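Local coordinates for protein HI1317 (Haemophilus influenzae, PDB 1JOV) that probably interconverts the alpha and beta anomers of D-glucose 6-phosphate, as a member of the glucose-6-phosphate 1-epimerase family, at residues F153-I158 against I204-F209; V224-W229 against Q242-L247; V54-E59 against S234-T239; E162-P167 against P182-I187. One frame throughout, in Å; residues are numbered along the deposited sequence.

Contact 1 (F153-I158 against I204-F209); sequences FNIGDI and ILDKSF
I204 sends its CD1 methyl obliquely against the ring of F153, with CD1 3.3 Å from F153 CD2. With CG1 anti to the carbonyl carbon (chi1 -71°), the outstretched arm of I204 points at that ring, while CG2 turns toward I155. D206, at the end of strand 201-206, divides its carboxylate between two tasks. OD2 takes the N-H of G156 on its syn lone pair (G156 N to D206 OD2 2.8 Å, 159° at the hydrogen) and lies 3.3 Å from I155 CB. A water 2.7 Å from D206 OD2 donates to it and also to N154 O, which R211 binds as well. OD1 serves its own chain: S208 N arrives nearly along the C-O bond and F209 N from above the carboxylate plane, both from one face, giving an Asx turn and an Asx motif. One carboxylate thereby shapes the turn leaving its strand and joins it to the turn leaving strand 145-154, bridging two sheets of the beta-supersandwich known from galactose mutarotase relatives. These four donors fix its rotation and probably favour the ionised form. S208 OG packs 3.2 Å from G156 CA. F209 then lays a ring face over G156, whose CA makes a CH-pi contact 3.6 Å from the F209 ring centroid, 12° off the normal. N154 ND2, bonded to D53 O, meets the edge of the ring 3.8 Å from F209 CE2.

Contact 2 (V224-W229 against Q242-L247); sequences VLWNPW and QKMLCL
W226 and C246 are the hydrogen-bonded pair of two antiparallel strands, 224-227 and 244-247, whose axes approach to 4.8 Å at 162°: W226 N reaches C246 O at 2.9 Å and C246 N returns to W226 O at 3.0 Å. Their side chains share a face of the sheet. There C246 SG comes in at the rim of the indole, 3.5 Å from W226 CE3 and 83° off the normal of the six-membered ring, a sulfur-aromatic contact made edge-on. M244 curls, its CG wedged between backbone N and carbonyl carbon (chi1 56°) and the chain bent twice more, which brings CE to 4.0 Å from W226 CZ3, oblique to the ring. Its sulfur meets the CD corner of the P228 ring, and P228 CD also rests over the rim of one indole face. N227 turns the chain beyond the strand: OD1 accepts from W229 N in an Asx turn, while ND2 binds Y241 O. On the reverse face L225 CD1 packs 4.1 Å from L245 CD1. Strand 145-154 lies next to 244-251, bringing Y152 and the predicted catalytic H150 against C246; strand 191-196 flanks 222-227, and V163 of strand 161-164 receives L245 and L247.

Contact 3 (V54-E59 against S234-T239); sequences VLWLSE and SGMSET
E59 reaches S237 with its carboxylate, while W56 and M236 make a separate apolar contact. The E59 chain starts between its backbone N and carbonyl carbon (chi1 76°) and doubles back at the next bond (chi2 -82°), which swings the carboxylate onto the other loop. E59 OE1 accepts from a water 2.7 Å away, and that water takes the N-H of S237 (S237 N to water 2.9 Å), so main chain and carboxylate are joined through one solvent molecule. A weak bond from S237 OG to E59 OE2 may add to this, though the position of that hydroxyl is less certain. W56 and M236 supply the apolar part. Their side chains cross at a slant, and a bend at the last torsion of M236 carries CE to 3.8 Å from W56 CH2; M236 SD lies 5.4 Å from the centroid of the W56 six-membered ring, an oblique Met-aromatic contact. S58 OG donates to G235 O at 2.6 Å, in the carbonyl plane, and the same hydroxyl accepts from V60 N. A Tris molecule, probably from the crystallisation liquor, lies beside G235. The contact joins the loop between strands 41-47 and 75-76 to that between 222-227 and 244-251; M244 of strand 244-251 packs against both W56 and M236, and W56 also bonds through its backbone to Y152 of strand 145-154.

Contact 4 (E162-P167 against P182-I187); sequences EVQGLP and PSPRHI
V163 and R185 exchange both of their backbone bonds, V163 N to R185 O at 2.7 Å (167° at the hydrogen) and R185 N to V163 O at 2.9 Å, which makes a single antiparallel hydrogen-bonded bridge. Water extends this exchange past the end of the strand. V163 O takes a second donor, a water 2.8 Å away, and that same water accepts the N-H of L166 and lies 3.0 Å from S183 OG. The N-H of G165 is met by another water, 2.8 Å from G165 N, and a third water donates to both P167 O and P182 O. Swung anti to its backbone N (chi1 170°), the S183 hydroxyl reaches into this group of waters; its direct approach to L166 O is long and weak. E162 CB packs 4.0 Å from P184 CB, and the peptide before P184 is cis. R185 turns its guanidinium away, and NH1 bonds Y195 OH. Strand 161-164 is the outermost of its sheet, paired with 201-206, so the loop 182-187 lies along its remaining side, running on to strand 191-196, while I187 packs on L225 of strand 222-227.

In the fold
Contact 2 is the buried core of the set, a regular strand pair inside one sheet, where backbone bonds and sulfur, indole and leucine packing do the work. Contact 1 reaches that sheet only through strand 145-154, the neighbour of 244-251, and at its end, where a carboxylate links it to the sheet of 201-206. Contact 4 shares with contact 1 the sheet containing strands 161-164 and 201-206; it is more peripheral, and waters complete much of its bonding. Contact 3 joins two loops rather than strands, mixing polar groups, some exposed, with an apolar patch that touches M244 and P228 of contact 2. Contacts 3 and 4 do not meet; their centres lie about 23 Å apart.

Contact 1 (F153-I158 against I204-F209)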
loop_
_atom_site.group_PDB
_atom_site.type_symbol
_atom_site.label_atom_id
_atom_site.label_comp_id
_atom_site.label_asym_id
_atom_site.label_seq_id
_atom_site.Cartn_x
_atom_site.Cartn_y
_atom_site.Cartn_z
ATOM N N PHE A 153 -7.193 -0.688 -0.503
ATOM C CA PHE A 153 -8.081 -0.729 0.678
ATOM C C PHE A 153 -9.224 -1.726 0.450
ATOM O O PHE A 153 -9.672 -1.924 -0.680
ATOM C CB PHE A 153 -8.679 0.627 0.985
ATOM C CG PHE A 153 -7.671 1.611 1.365
ATOM C CD1 PHE A 153 -7.175 1.626 2.644
ATOM C CD2 PHE A 153 -7.198 2.492 0.425
ATOM C CE1 PHE A 153 -6.151 2.570 2.996
ATOM C CE2 PHE A 153 -6.238 3.358 0.718
ATOM C CZ PHE A 153 -5.719 3.470 2.042
ATOM N N ASN A 154 -9.527 -2.478 1.503
ATOM C CA ASN A 154 -10.531 -3.522 1.484
ATOM C C ASN A 154 -11.916 -2.846 1.786
ATOM O O ASN A 154 -12.087 -2.223 2.848
ATOM C CB ASN A 154 -10.181 -4.540 2.594
ATOM C CG ASN A 154 -11.062 -5.826 2.584
ATOM O OD1 ASN A 154 -11.438 -6.347 1.537
ATOM N ND2 ASN A 154 -11.314 -6.358 3.780
ATOM N N ILE A 155 -12.898 -3.093 0.923
ATOM C CA ILE A 155 -14.207 -2.464 1.138
ATOM C C ILE A 155 -15.334 -3.468 0.873
ATOM O O ILE A 155 -15.109 -4.458 0.151
ATOM C CB ILE A 155 -14.349 -1.274 0.182
ATOM C CG1 ILE A 155 -14.039 -1.717 -1.230
ATOM C CG2 ILE A 155 -13.481 -0.080 0.592
ATOM C CD1 ILE A 155 -14.597 -0.942 -2.276
ATOM N N GLY A 156 -16.535 -3.199 1.399
ATOM C CA GLY A 156 -17.668 -4.121 1.196
ATOM C C GLY A 156 -18.220 -4.220 -0.211
ATOM O O GLY A 156 -18.456 -5.333 -0.734
ATOM N N ASP A 157 -18.314 -3.062 -0.885
ATOM C CA ASP A 157 -18.830 -3.026 -2.257
ATOM C C ASP A 157 -18.424 -1.727 -2.880
ATOM O O ASP A 157 -18.708 -0.660 -2.304
ATOM C CB ASP A 157 -20.367 -3.089 -2.266
ATOM C CG ASP A 157 -20.945 -3.626 -3.612
ATOM O OD1 ASP A 157 -20.268 -3.561 -4.674
ATOM O OD2 ASP A 157 -22.077 -4.151 -3.707
ATOM N N ILE A 158 -17.729 -1.811 -4.026
ATOM C CA ILE A 158 -17.311 -0.594 -4.716
ATOM C C ILE A 158 -18.514 0.340 -4.977
ATOM O O ILE A 158 -18.318 1.528 -5.011
ATOM C CB ILE A 158 -16.555 -0.876 -6.027
ATOM C CG1 ILE A 158 -15.928 0.418 -6.546
ATOM C CG2 ILE A 158 -17.479 -1.513 -7.066
ATOM C CD1 ILE A 158 -15.059 1.146 -5.522
ATOM N N ILE A 204 -12.072 7.343 3.176
ATOM C CA ILE A 204 -12.859 6.518 2.329
ATOM C C ILE A 204 -14.023 6.018 3.135
ATOM O O ILE A 204 -13.868 5.280 4.094
ATOM C CB ILE A 204 -12.010 5.317 1.926
ATOM C CG1 ILE A 204 -10.893 5.724 0.959
ATOM C CG2 ILE A 204 -12.902 4.285 1.339
ATOM C CD1 ILE A 204 -9.891 4.474 0.571
ATOM N N LEU A 205 -15.187 6.486 2.748
ATOM C CA LEU A 205 -16.407 6.119 3.408
ATOM C C LEU A 205 -16.948 4.849 2.807
ATOM O O LEU A 205 -17.180 4.782 1.594
ATOM C CB LEU A 205 -17.422 7.248 3.297
ATOM C CG LEU A 205 -18.764 7.072 3.998
ATOM C CD1 LEU A 205 -18.558 6.534 5.401
ATOM C CD2 LEU A 205 -19.513 8.396 4.041
ATOM N N ASP A 206 -17.148 3.852 3.655
ATOM C CA ASP A 206 -17.675 2.564 3.244
ATOM C C ASP A 206 -18.983 2.273 4.033
ATOM O O ASP A 206 -18.973 2.149 5.295
ATOM C CB ASP A 206 -16.614 1.455 3.427
ATOM C CG ASP A 206 -17.043 0.124 2.898
ATOM O OD1 ASP A 206 -18.214 -0.038 2.498
ATOM O OD2 ASP A 206 -16.250 -0.854 2.820
ATOM N N LYS A 207 -20.085 2.226 3.278
ATOM C CA LYS A 207 -21.444 2.075 3.807
ATOM C C LYS A 207 -21.836 0.590 3.590
ATOM O O LYS A 207 -22.941 0.169 3.922
ATOM C CB LYS A 207 -22.399 2.964 3.022
ATOM C CG LYS A 207 -22.375 4.431 3.434
ATOM C CD LYS A 207 -23.134 5.278 2.437
ATOM C CE LYS A 207 -22.401 5.310 1.099
ATOM N NZ LYS A 207 -23.217 5.772 -0.069
ATOM N N SER A 208 -20.960 -0.197 2.978
ATOM C CA SER A 208 -21.192 -1.638 2.959
ATOM C C SER A 208 -20.617 -2.300 4.247
ATOM O O SER A 208 -21.317 -3.007 4.973
ATOM C CB SER A 208 -20.665 -2.278 1.674
ATOM O OG SER A 208 -20.841 -3.681 1.665
ATOM N N PHE A 209 -19.339 -2.066 4.569
ATOM C CA PHE A 209 -18.804 -2.579 5.821
ATOM C C PHE A 209 -19.140 -1.597 6.955
ATOM O O PHE A 209 -18.832 -1.819 8.134
ATOM C CB PHE A 209 -17.258 -2.629 5.745
ATOM C CG PHE A 209 -16.705 -3.829 5.018
ATOM C CD1 PHE A 209 -17.479 -4.934 4.808
ATOM C CD2 PHE A 209 -15.365 -3.864 4.616
ATOM C CE1 PHE A 209 -17.008 -6.026 4.155
ATOM C CE2 PHE A 209 -14.867 -4.988 3.957
ATOM C CZ PHE A 209 -15.653 -6.075 3.735
HETATM O O HOH W 1 -13.868 -0.422 4.101
#

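Contact 2 (V224-W229 against Q242-L247)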
loop_
_atom_site.group_PDB
_atom_site.type_symbol
_atom_site.label_atom_id
_atom_site.label_comp_id
_atom_site.label_asym_id
_atom_site.label_seq_id
_atom_site.Cartn_x
_atom_site.Cartn_y
_atom_site.Cartn_z
ATOM N N VAL A 224 -3.163 9.122 -6.157
ATOM C CA VAL A 224 -3.701 8.414 -7.300
ATOM C C VAL A 224 -4.951 7.603 -6.857
ATOM O O VAL A 224 -4.917 6.810 -5.886
ATOM C CB VAL A 224 -2.611 7.477 -7.888
ATOM C CG1 VAL A 224 -3.117 6.638 -9.071
ATOM C CG2 VAL A 224 -1.361 8.256 -8.354
ATOM N N LEU A 225 -6.081 7.808 -7.520
ATOM C CA LEU A 225 -7.282 7.081 -7.119
ATOM C C LEU A 225 -7.502 6.111 -8.235
ATOM O O LEU A 225 -7.540 6.533 -9.393
ATOM C CB LEU A 225 -8.454 8.040 -7.013
ATOM C CG LEU A 225 -9.784 7.426 -6.567
ATOM C CD1 LEU A 225 -9.724 6.898 -5.147
ATOM C CD2 LEU A 225 -10.853 8.559 -6.682
ATOM N N TRP A 226 -7.622 4.802 -7.912
ATOM C CA TRP A 226 -7.676 3.769 -8.966
ATOM C C TRP A 226 -8.565 2.555 -8.644
ATOM O O TRP A 226 -8.468 1.989 -7.583
ATOM C CB TRP A 226 -6.316 3.173 -9.241
ATOM C CG TRP A 226 -6.296 2.064 -10.244
ATOM C CD1 TRP A 226 -6.712 2.109 -11.568
ATOM C CD2 TRP A 226 -5.952 0.684 -9.992
ATOM N NE1 TRP A 226 -6.559 0.881 -12.155
ATOM C CE2 TRP A 226 -6.067 -0.008 -11.216
ATOM C CE3 TRP A 226 -5.450 -0.014 -8.865
ATOM C CZ2 TRP A 226 -5.806 -1.363 -11.319
ATOM C CZ3 TRP A 226 -5.184 -1.376 -8.970
ATOM C CH2 TRP A 226 -5.321 -2.037 -10.186
ATOM N N ASN A 227 -9.413 2.147 -9.612
ATOM C CA ASN A 227 -10.262 0.934 -9.537
ATOM C C ASN A 227 -10.397 0.474 -10.981
ATOM O O ASN A 227 -10.802 1.256 -11.831
ATOM C CB ASN A 227 -11.617 1.198 -8.834
ATOM C CG ASN A 227 -12.449 -0.109 -8.652
ATOM O OD1 ASN A 227 -12.860 -0.725 -9.662
ATOM N ND2 ASN A 227 -12.582 -0.591 -7.404
ATOM N N PRO A 228 -9.944 -0.722 -11.289
ATOM C CA PRO A 228 -9.866 -1.176 -12.669
ATOM C C PRO A 228 -11.279 -1.495 -13.235
ATOM O O PRO A 228 -11.445 -1.662 -14.454
ATOM C CB PRO A 228 -9.045 -2.472 -12.560
ATOM C CG PRO A 228 -9.315 -2.981 -11.181
ATOM C CD PRO A 228 -9.505 -1.763 -10.352
ATOM N N TRP A 229 -12.226 -1.645 -12.345
ATOM C CA TRP A 229 -13.623 -1.863 -12.713
ATOM C C TRP A 229 -13.681 -3.119 -13.612
ATOM O O TRP A 229 -13.387 -4.223 -13.153
ATOM C CB TRP A 229 -14.217 -0.564 -13.315
ATOM C CG TRP A 229 -15.714 -0.571 -13.453
ATOM C CD1 TRP A 229 -16.410 -0.895 -14.586
ATOM C CD2 TRP A 229 -16.692 -0.259 -12.450
ATOM N NE1 TRP A 229 -17.761 -0.815 -14.360
ATOM C CE2 TRP A 229 -17.964 -0.388 -13.069
ATOM C CE3 TRP A 229 -16.629 0.140 -11.093
ATOM C CZ2 TRP A 229 -19.132 -0.229 -12.389
ATOM C CZ3 TRP A 229 -17.825 0.364 -10.421
ATOM C CH2 TRP A 229 -19.058 0.161 -11.080
ATOM N N GLN A 242 -14.689 -5.281 -7.003
ATOM C CA GLN A 242 -15.815 -4.882 -6.188
ATOM C C GLN A 242 -15.476 -4.711 -4.747
ATOM O O GLN A 242 -16.222 -4.059 -4.003
ATOM C CB GLN A 242 -16.910 -5.977 -6.265
ATOM C CG GLN A 242 -17.423 -6.196 -7.647
ATOM C CD GLN A 242 -18.673 -7.046 -7.652
ATOM O OE1 GLN A 242 -19.764 -6.543 -7.908
ATOM N NE2 GLN A 242 -18.517 -8.347 -7.394
ATOM N N LYS A 243 -14.325 -5.261 -4.331
ATOM C CA LYS A 243 -14.013 -5.274 -2.905
ATOM C C LYS A 243 -12.753 -4.471 -2.597
ATOM O O LYS A 243 -12.240 -4.534 -1.465
ATOM C CB LYS A 243 -13.850 -6.730 -2.393
ATOM C CG LYS A 243 -15.104 -7.620 -2.546
ATOM C CD LYS A 243 -16.138 -7.472 -1.461
ATOM C CE LYS A 243 -17.155 -8.609 -1.595
ATOM N NZ LYS A 243 -17.630 -8.842 -3.014
ATOM N N MET A 244 -12.314 -3.656 -3.544
ATOM C CA MET A 244 -11.047 -2.910 -3.358
ATOM C C MET A 244 -11.167 -1.502 -3.949
ATOM O O MET A 244 -12.053 -1.183 -4.756
ATOM C CB MET A 244 -9.895 -3.634 -4.016
ATOM C CG MET A 244 -10.089 -3.900 -5.467
ATOM S SD MET A 244 -9.731 -2.557 -6.549
ATOM C CE MET A 244 -8.068 -2.907 -6.688
ATOM N N LEU A 245 -10.309 -0.634 -3.450
ATOM C CA LEU A 245 -10.108 0.669 -4.027
ATOM C C LEU A 245 -8.689 1.114 -3.627
ATOM O O LEU A 245 -8.322 1.066 -2.446
ATOM C CB LEU A 245 -11.118 1.652 -3.507
ATOM C CG LEU A 245 -11.028 3.100 -3.968
ATOM C CD1 LEU A 245 -11.075 3.072 -5.502
ATOM C CD2 LEU A 245 -12.182 3.936 -3.380
ATOM N N CYS A 246 -7.960 1.591 -4.615
ATOM C CA CYS A 246 -6.633 2.188 -4.317
ATOM C C CYS A 246 -6.661 3.707 -4.184
ATOM O O CYS A 246 -7.154 4.407 -5.073
ATOM C CB CYS A 246 -5.667 1.798 -5.409
ATOM S SG CYS A 246 -5.196 0.044 -5.350
ATOM N N LEU A 247 -6.094 4.208 -3.079
ATOM C CA LEU A 247 -5.899 5.639 -2.816
ATOM C C LEU A 247 -4.390 5.705 -2.476
ATOM O O LEU A 247 -3.999 5.463 -1.329
ATOM C CB LEU A 247 -6.791 6.204 -1.724
ATOM C CG LEU A 247 -7.005 7.701 -1.939
ATOM C CD1 LEU A 247 -8.147 8.224 -1.084
ATOM C CD2 LEU A 247 -5.730 8.484 -1.642
#

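Contact 3 (V54-E59 against S234-T239)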
loop_
_atom_site.group_PDB
_atom_site.type_symbol
_atom_site.label_atom_id
_atom_site.label_comp_id
_atom_site.label_asym_id
_atom_site.label_seq_id
_atom_site.Cartn_x
_atom_site.Cartn_y
_atom_site.Cartn_z
ATOM N N VAL A 54 -8.266 -4.192 6.979
ATOM C CA VAL A 54 -8.228 -2.870 6.355
ATOM C C VAL A 54 -7.707 -2.914 4.935
ATOM O O VAL A 54 -8.095 -2.055 4.082
ATOM C CB VAL A 54 -7.416 -1.864 7.187
ATOM C CG1 VAL A 54 -7.275 -0.569 6.456
ATOM C CG2 VAL A 54 -8.127 -1.616 8.506
ATOM N N LEU A 55 -6.808 -3.883 4.637
ATOM C CA LEU A 55 -6.222 -3.938 3.316
ATOM C C LEU A 55 -6.786 -5.094 2.463
ATOM O O LEU A 55 -7.201 -6.151 3.009
ATOM C CB LEU A 55 -4.727 -4.160 3.470
ATOM C CG LEU A 55 -4.038 -2.994 4.185
ATOM C CD1 LEU A 55 -2.598 -3.376 4.382
ATOM C CD2 LEU A 55 -4.087 -1.719 3.356
ATOM N N TRP A 56 -6.764 -4.914 1.180
ATOM C CA TRP A 56 -7.217 -5.991 0.326
ATOM C C TRP A 56 -6.064 -6.721 -0.307
ATOM O O TRP A 56 -5.028 -6.116 -0.729
ATOM C CB TRP A 56 -8.127 -5.370 -0.763
ATOM C CG TRP A 56 -8.599 -6.292 -1.847
ATOM C CD1 TRP A 56 -9.858 -6.953 -1.868
ATOM C CD2 TRP A 56 -8.015 -6.517 -3.118
ATOM N NE1 TRP A 56 -9.977 -7.677 -3.022
ATOM C CE2 TRP A 56 -8.884 -7.420 -3.823
ATOM C CE3 TRP A 56 -6.817 -6.159 -3.708
ATOM C CZ2 TRP A 56 -8.576 -7.902 -5.085
ATOM C CZ3 TRP A 56 -6.475 -6.659 -4.961
ATOM C CH2 TRP A 56 -7.389 -7.492 -5.666
ATOM N N LEU A 57 -6.227 -8.035 -0.408
ATOM C CA LEU A 57 -5.218 -8.906 -1.024
ATOM C C LEU A 57 -5.992 -9.795 -2.001
ATOM O O LEU A 57 -7.011 -10.367 -1.588
ATOM C CB LEU A 57 -4.526 -9.816 -0.026
ATOM C CG LEU A 57 -3.543 -10.818 -0.573
ATOM C CD1 LEU A 57 -2.355 -10.070 -1.277
ATOM C CD2 LEU A 57 -2.999 -11.618 0.626
ATOM N N SER A 58 -5.521 -9.889 -3.243
ATOM C CA SER A 58 -6.221 -10.725 -4.265
ATOM C C SER A 58 -6.407 -12.157 -3.806
ATOM O O SER A 58 -5.488 -12.786 -3.249
ATOM C CB SER A 58 -5.408 -10.783 -5.537
ATOM O OG SER A 58 -6.003 -11.737 -6.409
ATOM N N GLU A 59 -7.651 -12.634 -3.974
ATOM C CA GLU A 59 -7.983 -13.993 -3.558
ATOM C C GLU A 59 -7.306 -15.031 -4.451
ATOM O O GLU A 59 -7.218 -16.218 -4.103
ATOM C CB GLU A 59 -9.500 -14.211 -3.380
ATOM C CG GLU A 59 -10.277 -14.342 -4.677
ATOM C CD GLU A 59 -10.646 -13.028 -5.340
ATOM O OE1 GLU A 59 -10.099 -11.953 -4.980
ATOM O OE2 GLU A 59 -11.484 -13.068 -6.271
ATOM N N SER A 234 -4.073 -8.413 -14.310
ATOM C CA SER A 234 -3.267 -9.594 -13.939
ATOM C C SER A 234 -3.271 -9.743 -12.424
ATOM O O SER A 234 -3.235 -8.745 -11.689
ATOM C CB SER A 234 -1.834 -9.502 -14.461
ATOM O OG SER A 234 -1.135 -8.447 -13.826
ATOM N N GLY A 235 -3.389 -10.983 -11.981
ATOM C CA GLY A 235 -3.540 -11.309 -10.578
ATOM C C GLY A 235 -4.855 -10.943 -9.882
ATOM O O GLY A 235 -4.918 -11.188 -8.674
ATOM N N MET A 236 -5.890 -10.466 -10.611
ATOM C CA MET A 236 -7.206 -10.120 -10.084
ATOM C C MET A 236 -8.197 -11.026 -10.748
ATOM O O MET A 236 -8.048 -11.340 -11.949
ATOM C CB MET A 236 -7.590 -8.706 -10.339
ATOM C CG MET A 236 -6.752 -7.664 -9.591
ATOM S SD MET A 236 -7.246 -6.053 -9.693
ATOM C CE MET A 236 -8.721 -5.834 -8.830
ATOM N N SER A 237 -9.112 -11.494 -9.924
ATOM C CA SER A 237 -10.246 -12.322 -10.395
ATOM C C SER A 237 -11.130 -11.397 -11.143
ATOM O O SER A 237 -10.934 -10.184 -11.187
ATOM C CB SER A 237 -10.998 -12.839 -9.185
ATOM O OG SER A 237 -11.892 -11.831 -8.807
ATOM N N GLU A 238 -12.204 -11.927 -11.757
ATOM C CA GLU A 238 -13.070 -11.050 -12.535
ATOM C C GLU A 238 -13.997 -10.239 -11.668
ATOM O O GLU A 238 -14.577 -9.220 -12.090
ATOM C CB GLU A 238 -13.912 -11.947 -13.439
ATOM C CG GLU A 238 -14.266 -11.350 -14.781
ATOM C CD GLU A 238 -15.031 -12.353 -15.601
ATOM O OE1 GLU A 238 -16.273 -12.391 -15.441
ATOM O OE2 GLU A 238 -14.384 -13.118 -16.354
ATOM N N THR A 239 -14.033 -10.579 -10.393
ATOM C CA THR A 239 -14.894 -9.970 -9.376
ATOM C C THR A 239 -14.120 -9.126 -8.316
ATOM O O THR A 239 -14.741 -8.479 -7.474
ATOM C CB THR A 239 -15.652 -11.111 -8.683
ATOM O OG1 THR A 239 -16.503 -10.565 -7.658
ATOM C CG2 THR A 239 -14.657 -12.092 -8.066
HETATM O O HOH W 2 -9.052 -10.667 -7.166
#

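Contact 4 (E162-P167 against P182-I187)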
loop_
_atom_site.group_PDB
_atom_site.type_symbol
_atom_site.label_atom_id
_atom_site.label_comp_id
_atom_site.label_asym_id
_atom_site.label_seq_id
_atom_site.Cartn_x
_atom_site.Cartn_y
_atom_site.Cartn_z
ATOM N N GLU A 162 -17.682 6.255 -0.700
ATOM C CA GLU A 162 -17.423 7.617 -1.159
ATOM C C GLU A 162 -16.048 7.962 -0.691
ATOM O O GLU A 162 -15.648 7.621 0.418
ATOM C CB GLU A 162 -18.403 8.692 -0.658
ATOM C CG GLU A 162 -19.882 8.361 -0.788
ATOM C CD GLU A 162 -20.751 9.339 0.007
ATOM O OE1 GLU A 162 -20.388 10.540 0.131
ATOM O OE2 GLU A 162 -21.798 8.928 0.552
ATOM N N VAL A 163 -15.393 8.741 -1.540
ATOM C CA VAL A 163 -14.059 9.215 -1.318
ATOM C C VAL A 163 -14.184 10.703 -0.980
ATOM O O VAL A 163 -14.601 11.499 -1.815
ATOM C CB VAL A 163 -13.217 9.021 -2.550
ATOM C CG1 VAL A 163 -11.804 9.291 -2.133
ATOM C CG2 VAL A 163 -13.253 7.523 -3.045
ATOM N N GLN A 164 -13.875 11.030 0.251
ATOM C CA GLN A 164 -13.946 12.386 0.755
ATOM C C GLN A 164 -12.609 13.104 0.810
ATOM O O GLN A 164 -11.580 12.492 1.138
ATOM C CB GLN A 164 -14.495 12.369 2.171
ATOM C CG GLN A 164 -15.698 11.449 2.414
ATOM C CD GLN A 164 -16.168 11.451 3.867
ATOM O OE1 GLN A 164 -17.381 11.399 4.137
ATOM N NE2 GLN A 164 -15.223 11.490 4.805
ATOM N N GLY A 165 -12.618 14.407 0.511
ATOM C CA GLY A 165 -11.409 15.192 0.682
ATOM C C GLY A 165 -10.472 15.393 -0.486
ATOM O O GLY A 165 -9.500 16.126 -0.354
ATOM N N LEU A 166 -10.756 14.811 -1.650
ATOM C CA LEU A 166 -9.913 15.098 -2.804
ATOM C C LEU A 166 -10.379 16.365 -3.571
ATOM O O LEU A 166 -11.497 16.830 -3.384
ATOM C CB LEU A 166 -9.843 13.846 -3.706
ATOM C CG LEU A 166 -9.027 12.655 -3.140
ATOM C CD1 LEU A 166 -9.213 11.416 -4.014
ATOM C CD2 LEU A 166 -7.550 13.027 -3.034
ATOM N N PRO A 167 -9.529 16.910 -4.428
ATOM C CA PRO A 167 -9.796 18.181 -5.135
ATOM C C PRO A 167 -11.010 17.939 -6.058
ATOM O O PRO A 167 -11.465 16.785 -6.188
ATOM C CB PRO A 167 -8.575 18.281 -6.036
ATOM C CG PRO A 167 -7.440 17.845 -5.143
ATOM C CD PRO A 167 -8.013 16.741 -4.247
ATOM N N PRO A 182 -16.379 15.630 -8.780
ATOM C CA PRO A 182 -17.171 15.725 -7.554
ATOM C C PRO A 182 -16.414 15.407 -6.265
ATOM O O PRO A 182 -15.506 14.546 -6.230
ATOM C CB PRO A 182 -18.229 14.638 -7.787
ATOM C CG PRO A 182 -18.304 14.537 -9.231
ATOM C CD PRO A 182 -16.881 14.560 -9.652
ATOM N N SER A 183 -16.783 16.063 -5.186
ATOM C CA SER A 183 -16.192 15.691 -3.922
ATOM C C SER A 183 -17.268 15.838 -2.867
ATOM O O SER A 183 -17.690 16.945 -2.583
ATOM C CB SER A 183 -14.947 16.525 -3.610
ATOM O OG SER A 183 -14.524 16.296 -2.278
ATOM N N PRO A 184 -17.684 14.738 -2.247
ATOM C CA PRO A 184 -17.084 13.402 -2.420
ATOM C C PRO A 184 -17.189 12.819 -3.804
ATOM O O PRO A 184 -17.893 13.347 -4.725
ATOM C CB PRO A 184 -17.848 12.560 -1.388
ATOM C CG PRO A 184 -18.368 13.564 -0.394
ATOM C CD PRO A 184 -18.792 14.700 -1.281
ATOM N N ARG A 185 -16.420 11.738 -4.004
ATOM C CA ARG A 185 -16.423 11.065 -5.290
ATOM C C ARG A 185 -16.871 9.674 -5.004
ATOM O O ARG A 185 -16.551 9.142 -3.948
ATOM C CB ARG A 185 -15.004 10.976 -5.900
ATOM C CG ARG A 185 -14.987 10.318 -7.257
ATOM C CD ARG A 185 -14.403 11.226 -8.355
ATOM N NE ARG A 185 -14.356 10.597 -9.663
ATOM C CZ ARG A 185 -13.267 10.513 -10.398
ATOM N NH1 ARG A 185 -12.091 10.971 -9.921
ATOM N NH2 ARG A 185 -13.346 9.967 -11.595
ATOM N N HIS A 186 -17.593 9.096 -5.959
ATOM C CA HIS A 186 -18.049 7.731 -5.860
ATOM C C HIS A 186 -17.467 7.106 -7.098
ATOM O O HIS A 186 -17.030 7.825 -7.995
ATOM C CB HIS A 186 -19.580 7.661 -5.805
ATOM C CG HIS A 186 -20.252 7.821 -7.134
ATOM N ND1 HIS A 186 -21.193 6.927 -7.602
ATOM C CD2 HIS A 186 -20.142 8.780 -8.081
ATOM C CE1 HIS A 186 -21.624 7.325 -8.786
ATOM N NE2 HIS A 186 -20.999 8.446 -9.101
ATOM N N ILE A 187 -17.421 5.783 -7.123
ATOM C CA ILE A 187 -16.821 5.024 -8.215
ATOM C C ILE A 187 -17.867 4.161 -8.884
ATOM O O ILE A 187 -18.390 3.218 -8.294
ATOM C CB ILE A 187 -15.707 4.122 -7.575
ATOM C CG1 ILE A 187 -14.848 4.922 -6.584
ATOM C CG2 ILE A 187 -14.886 3.413 -8.617
ATOM C CD1 ILE A 187 -13.765 5.729 -7.251
HETATM O O HOH W 3 -13.182 13.662 -2.833
HETATM O O HOH W 4 -15.096 15.569 0.037
HETATM O O HOH W 5 -12.754 14.023 -5.955
#